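Local atomic coordinates of copper induced nitroreductase D (Lactococcus lactis, PDB entry 2WQF), a protein that binds flavin mononucleotide and, as a copper-induced nitroreductase, probably reduces nitro compounds and takes part in the defence against oxidative stress. Residues A55-L68 and Y153-W165. Numbering follows the deposited sequence.
Sequences AQDKLWDEIVAPEL and YNPLIDEAVAKEW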
loop_
_atom_site.group_PDB
_atom_site.type_symbol
_atom_site.label_atom_id
_atom_site.label_comp_id
_atom_site.label_asym_id
_atom_site.label_seq_id
_atom_site.Cartn_x
_atom_site.Cartn_y
_atom_site.Cartn_z
ATOM N N ALA A 55 -7.732 9.431 25.114
ATOM C CA ALA A 55 -8.288 9.582 23.776
ATOM C C ALA A 55 -8.620 8.216 23.175
ATOM O O ALA A 55 -9.615 8.057 22.463
ATOM C CB ALA A 55 -7.312 10.363 22.875
ATOM N N GLN A 56 -7.785 7.228 23.473
ATOM C CA GLN A 56 -8.016 5.860 23.029
ATOM C C GLN A 56 -9.317 5.320 23.675
ATOM O O GLN A 56 -10.170 4.737 23.007
ATOM C CB GLN A 56 -6.804 5.014 23.414
ATOM C CG GLN A 56 -7.010 3.502 23.487
ATOM C CD GLN A 56 -7.269 2.851 22.149
ATOM O OE1 GLN A 56 -7.249 3.511 21.103
ATOM N NE2 GLN A 56 -7.509 1.537 22.173
ATOM N N ASP A 57 -9.470 5.534 24.974
ATOM C CA ASP A 57 -10.700 5.125 25.657
ATOM C C ASP A 57 -11.927 5.837 25.060
ATOM O O ASP A 57 -12.970 5.227 24.859
ATOM C CB ASP A 57 -10.622 5.481 27.136
ATOM C CG ASP A 57 -9.644 4.640 27.901
ATOM O OD1 ASP A 57 -9.255 3.575 27.393
ATOM O OD2 ASP A 57 -9.297 5.045 29.039
ATOM N N LYS A 58 -11.794 7.137 24.783
ATOM C CA LYS A 58 -12.907 7.942 24.277
ATOM C C LYS A 58 -13.356 7.488 22.897
ATOM O O LYS A 58 -14.551 7.418 22.614
ATOM C CB LYS A 58 -12.525 9.428 24.244
ATOM C CG LYS A 58 -13.602 10.352 23.720
ATOM C CD LYS A 58 -13.358 11.785 24.198
ATOM C CE LYS A 58 -14.638 12.617 24.201
ATOM N NZ LYS A 58 -14.450 13.957 24.852
ATOM N N LEU A 59 -12.406 7.199 22.021
ATOM C CA LEU A 59 -12.740 6.756 20.671
ATOM C C LEU A 59 -13.662 5.549 20.738
ATOM O O LEU A 59 -14.720 5.524 20.106
ATOM C CB LEU A 59 -11.490 6.381 19.876
ATOM C CG LEU A 59 -11.786 5.733 18.515
ATOM C CD1 LEU A 59 -12.492 6.712 17.591
ATOM C CD2 LEU A 59 -10.512 5.254 17.882
ATOM N N TRP A 60 -13.270 4.546 21.498
ATOM C CA TRP A 60 -14.020 3.288 21.489
ATOM C C TRP A 60 -15.317 3.349 22.312
ATOM O O TRP A 60 -16.364 2.845 21.881
ATOM C CB TRP A 60 -13.097 2.113 21.875
ATOM C CG TRP A 60 -12.056 1.960 20.804
ATOM C CD1 TRP A 60 -10.782 2.449 20.817
ATOM C CD2 TRP A 60 -12.232 1.341 19.511
ATOM N NE1 TRP A 60 -10.159 2.157 19.630
ATOM C CE2 TRP A 60 -11.030 1.498 18.808
ATOM C CE3 TRP A 60 -13.306 0.695 18.882
ATOM C CZ2 TRP A 60 -10.853 1.014 17.515
ATOM C CZ3 TRP A 60 -13.126 0.212 17.614
ATOM C CH2 TRP A 60 -11.897 0.363 16.940
ATOM N N ASP A 61 -15.274 3.989 23.473
ATOM C CA ASP A 61 -16.429 3.990 24.354
ATOM C C ASP A 61 -17.467 5.015 23.951
ATOM O O ASP A 61 -18.665 4.764 24.054
ATOM C CB ASP A 61 -16.009 4.299 25.786
ATOM C CG ASP A 61 -15.522 3.080 26.535
ATOM O OD1 ASP A 61 -15.772 1.933 26.105
ATOM O OD2 ASP A 61 -14.879 3.293 27.571
ATOM N N GLU A 62 -17.003 6.175 23.489
ATOM C CA GLU A 62 -17.875 7.318 23.304
ATOM C C GLU A 62 -18.198 7.589 21.851
ATOM O O GLU A 62 -19.148 8.314 21.552
ATOM C CB GLU A 62 -17.245 8.558 23.940
ATOM C CG GLU A 62 -17.023 8.417 25.442
ATOM C CD GLU A 62 -16.706 9.736 26.112
ATOM O OE1 GLU A 62 -17.296 10.761 25.706
ATOM O OE2 GLU A 62 -15.880 9.748 27.046
ATOM N N ILE A 63 -17.432 6.993 20.940
ATOM C CA ILE A 63 -17.706 7.157 19.514
ATOM C C ILE A 63 -18.045 5.849 18.817
ATOM O O ILE A 63 -19.141 5.703 18.284
ATOM C CB ILE A 63 -16.539 7.893 18.787
ATOM C CG1 ILE A 63 -16.399 9.302 19.353
ATOM C CG2 ILE A 63 -16.752 7.934 17.279
ATOM C CD1 ILE A 63 -15.217 10.110 18.798
ATOM N N VAL A 64 -17.150 4.873 18.809
ATOM C CA VAL A 64 -17.415 3.685 18.001
ATOM C C VAL A 64 -18.619 2.895 18.522
ATOM O O VAL A 64 -19.510 2.539 17.759
ATOM C CB VAL A 64 -16.195 2.772 17.887
ATOM C CG1 VAL A 64 -16.533 1.581 17.014
ATOM C CG2 VAL A 64 -15.005 3.521 17.309
ATOM N N ALA A 65 -18.646 2.618 19.822
ATOM C CA ALA A 65 -19.731 1.828 20.403
ATOM C C ALA A 65 -21.116 2.453 20.154
ATOM O O ALA A 65 -22.014 1.784 19.628
ATOM C CB ALA A 65 -19.490 1.605 21.906
ATOM N N PRO A 66 -21.296 3.738 20.511
ATOM C CA PRO A 66 -22.613 4.339 20.252
ATOM C C PRO A 66 -22.982 4.423 18.764
ATOM O O PRO A 66 -24.142 4.202 18.430
ATOM C CB PRO A 66 -22.488 5.743 20.855
ATOM C CG PRO A 66 -21.354 5.649 21.827
ATOM C CD PRO A 66 -20.420 4.645 21.268
ATOM N N GLU A 67 -22.028 4.740 17.892
ATOM C CA GLU A 67 -22.316 4.842 16.459
ATOM C C GLU A 67 -22.704 3.484 15.882
ATOM O O GLU A 67 -23.602 3.394 15.034
ATOM C CB GLU A 67 -21.110 5.405 15.699
ATOM C CG GLU A 67 -20.809 6.879 15.993
ATOM C CD GLU A 67 -21.735 7.823 15.262
ATOM O OE1 GLU A 67 -22.643 7.335 14.555
ATOM O OE2 GLU A 67 -21.550 9.052 15.383
ATOM N N LEU A 68 -22.023 2.437 16.345
ATOM C CA LEU A 68 -22.310 1.076 15.919
ATOM C C LEU A 68 -23.692 0.635 16.419
ATOM O O LEU A 68 -24.488 0.061 15.665
ATOM C CB LEU A 68 -21.218 0.139 16.443
ATOM C CG LEU A 68 -20.917 -1.122 15.639
ATOM C CD1 LEU A 68 -20.697 -0.794 14.189
ATOM C CD2 LEU A 68 -19.690 -1.826 16.213
ATOM N N TYR A 153 -14.216 1.209 10.578
ATOM C CA TYR A 153 -15.480 1.741 11.100
ATOM C C TYR A 153 -15.829 3.072 10.430
ATOM O O TYR A 153 -16.799 3.717 10.796
ATOM C CB TYR A 153 -15.404 1.865 12.623
ATOM C CG TYR A 153 -15.430 0.508 13.280
ATOM C CD1 TYR A 153 -16.607 -0.226 13.339
ATOM C CD2 TYR A 153 -14.280 -0.049 13.806
ATOM C CE1 TYR A 153 -16.639 -1.476 13.918
ATOM C CE2 TYR A 153 -14.299 -1.294 14.397
ATOM C CZ TYR A 153 -15.478 -2.009 14.443
ATOM O OH TYR A 153 -15.495 -3.257 15.036
ATOM N N ASN A 154 -15.025 3.463 9.436
ATOM C CA ASN A 154 -15.405 4.491 8.473
ATOM C C ASN A 154 -16.435 3.890 7.506
ATOM O O ASN A 154 -16.317 2.690 7.162
ATOM C CB ASN A 154 -14.166 4.972 7.708
ATOM C CG ASN A 154 -13.364 3.820 7.121
ATOM O OD1 ASN A 154 -12.753 3.052 7.853
ATOM N ND2 ASN A 154 -13.426 3.650 5.811
ATOM N N PRO A 155 -17.429 4.692 7.052
ATOM C CA PRO A 155 -17.614 6.120 7.345
ATOM C C PRO A 155 -18.453 6.406 8.584
ATOM O O PRO A 155 -18.739 7.558 8.834
ATOM C CB PRO A 155 -18.394 6.633 6.125
ATOM C CG PRO A 155 -18.815 5.444 5.346
ATOM C CD PRO A 155 -18.448 4.210 6.097
ATOM N N LEU A 156 -18.831 5.381 9.338
ATOM C CA LEU A 156 -19.766 5.534 10.451
ATOM C C LEU A 156 -19.286 6.545 11.485
ATOM O O LEU A 156 -20.076 7.347 11.996
ATOM C CB LEU A 156 -19.999 4.175 11.117
ATOM C CG LEU A 156 -21.096 3.278 10.541
ATOM C CD1 LEU A 156 -20.926 3.073 9.038
ATOM C CD2 LEU A 156 -21.098 1.946 11.281
ATOM N N ILE A 157 -17.988 6.507 11.796
ATOM C CA ILE A 157 -17.428 7.324 12.876
ATOM C C ILE A 157 -16.797 8.620 12.409
ATOM O O ILE A 157 -16.316 9.392 13.232
ATOM C CB ILE A 157 -16.381 6.543 13.687
ATOM C CG1 ILE A 157 -15.167 6.204 12.825
ATOM C CG2 ILE A 157 -17.010 5.259 14.245
ATOM C CD1 ILE A 157 -14.045 5.574 13.622
ATOM N N ASP A 158 -16.818 8.871 11.102
ATOM C CA ASP A 158 -16.064 9.988 10.521
ATOM C C ASP A 158 -16.408 11.350 11.140
ATOM O O ASP A 158 -15.513 12.115 11.501
ATOM C CB ASP A 158 -16.324 10.094 9.011
ATOM C CG ASP A 158 -15.760 8.943 8.223
ATOM O OD1 ASP A 158 -15.474 7.882 8.803
ATOM O OD2 ASP A 158 -15.602 9.118 6.993
ATOM N N GLU A 159 -17.700 11.669 11.185
ATOM C CA GLU A 159 -18.174 12.953 11.712
ATOM C C GLU A 159 -17.758 13.165 13.168
ATOM O O GLU A 159 -17.293 14.241 13.538
ATOM C CB GLU A 159 -19.709 13.049 11.608
ATOM N N ALA A 160 -17.943 12.139 14.000
ATOM C CA ALA A 160 -17.707 12.270 15.433
ATOM C C ALA A 160 -16.217 12.430 15.711
ATOM O O ALA A 160 -15.800 13.162 16.612
ATOM C CB ALA A 160 -18.267 11.053 16.170
ATOM N N VAL A 161 -15.405 11.730 14.925
ATOM C CA VAL A 161 -13.966 11.822 15.076
ATOM C C VAL A 161 -13.501 13.221 14.672
ATOM O O VAL A 161 -12.704 13.841 15.377
ATOM C CB VAL A 161 -13.229 10.730 14.245
ATOM C CG1 VAL A 161 -11.736 11.046 14.108
ATOM C CG2 VAL A 161 -13.464 9.345 14.875
ATOM N N ALA A 162 -14.002 13.723 13.545
ATOM C CA ALA A 162 -13.582 15.054 13.060
ATOM C C ALA A 162 -13.958 16.152 14.047
ATOM O O ALA A 162 -13.215 17.108 14.231
ATOM C CB ALA A 162 -14.190 15.366 11.702
ATOM N N LYS A 163 -15.117 16.014 14.674
ATOM C CA LYS A 163 -15.576 17.002 15.645
ATOM C C LYS A 163 -14.768 16.941 16.937
ATOM O O LYS A 163 -14.301 17.963 17.444
ATOM C CB LYS A 163 -17.050 16.758 15.959
ATOM C CG LYS A 163 -17.591 17.649 17.063
ATOM C CD LYS A 163 -19.076 17.420 17.274
ATOM C CE LYS A 163 -19.615 18.259 18.424
ATOM N NZ LYS A 163 -21.056 17.982 18.677
ATOM N N GLU A 164 -14.600 15.738 17.474
ATOM C CA GLU A 164 -13.908 15.579 18.743
ATOM C C GLU A 164 -12.457 16.091 18.686
ATOM O O GLU A 164 -11.961 16.698 19.635
ATOM C CB GLU A 164 -13.933 14.113 19.155
ATOM C CG GLU A 164 -13.189 13.842 20.429
ATOM C CD GLU A 164 -13.770 14.591 21.609
ATOM O OE1 GLU A 164 -15.005 14.818 21.640
ATOM O OE2 GLU A 164 -12.984 14.949 22.509
ATOM N N TRP A 165 -11.769 15.835 17.573
ATOM C CA TRP A 165 -10.354 16.208 17.453
ATOM C C TRP A 165 -10.124 17.339 16.457
ATOM O O TRP A 165 -8.987 17.605 16.077
ATOM C CB TRP A 165 -9.490 14.964 17.143
ATOM C CG TRP A 165 -9.418 14.070 18.366
ATOM C CD1 TRP A 165 -8.652 14.280 19.467
ATOM C CD2 TRP A 165 -10.186 12.880 18.639
ATOM N NE1 TRP A 165 -8.887 13.318 20.410
ATOM C CE2 TRP A 165 -9.820 12.438 19.928
ATOM C CE3 TRP A 165 -11.128 12.143 17.919
ATOM C CZ2 TRP A 165 -10.366 11.301 20.517
ATOM C CZ3 TRP A 165 -11.674 11.003 18.511
ATOM C CH2 TRP A 165 -11.287 10.597 19.798
HETATM O O HOH W 1 -22.645 7.793 11.488
#
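Ile-63 meets Ala-160 at the middle of an antiparallel helix pair, 55-68 against 158-164, in the alpha+beta fold of the FMN-dependent nitroreductases. The axes of these short segments come within 9.8 Å, their directions at 150°, and both helices lie on the antiparallel sheet: Leu-59 reaches Leu-51, and Val-161 touches Leu-49 and Leu-100.

The two branches of Ile-63 divide the work. With chi1 at -63°, CG2 lies anti to the backbone N and drops onto Ala-160 CB at 3.6 Å and the flank of Ile-157, while CG1 carries CD1 to within 3.7 Å of CZ3 of Trp-165. Toward the sheet, Leu-59 CD1 meets Val-161 CG2 at 3.9 Å. Val-64 CG2 touches Ile-157 CG2.

Aromatic rings flank this aliphatic packing at both ends. Trp-165 presents the six-membered part of its indole to Ala-55, Leu-59 and Ile-63, with CG of its neighbour Glu-164 over one face; it also packs on Ala-201 of the second subunit. At the other end, Val-64 CG1 makes a CH-pi contact over the centre of the Tyr-153 ring. CE2 of this tyrosine comes to the edge of the Trp-60 indole, 3.7 Å from CZ3, the planes nearly perpendicular at 84°. Trp-60 NE1 is hydrogen-bonded to Thr-98 OG1. The Tyr-153 side chain is about 7 Å from the bound FMN, close to the FMN-binding Gln-151 and His-152.

Polar contacts lie toward the more exposed side. A water donates hydrogen bonds to both Glu-67 OE1 and Leu-156 O, bridging the two. Lys-58, extended beyond CG, and Glu-164 come from opposite directions to form a salt bridge, Lys-58 NZ lying 2.9 Å from Glu-164 OE2 and above the carboxylate plane.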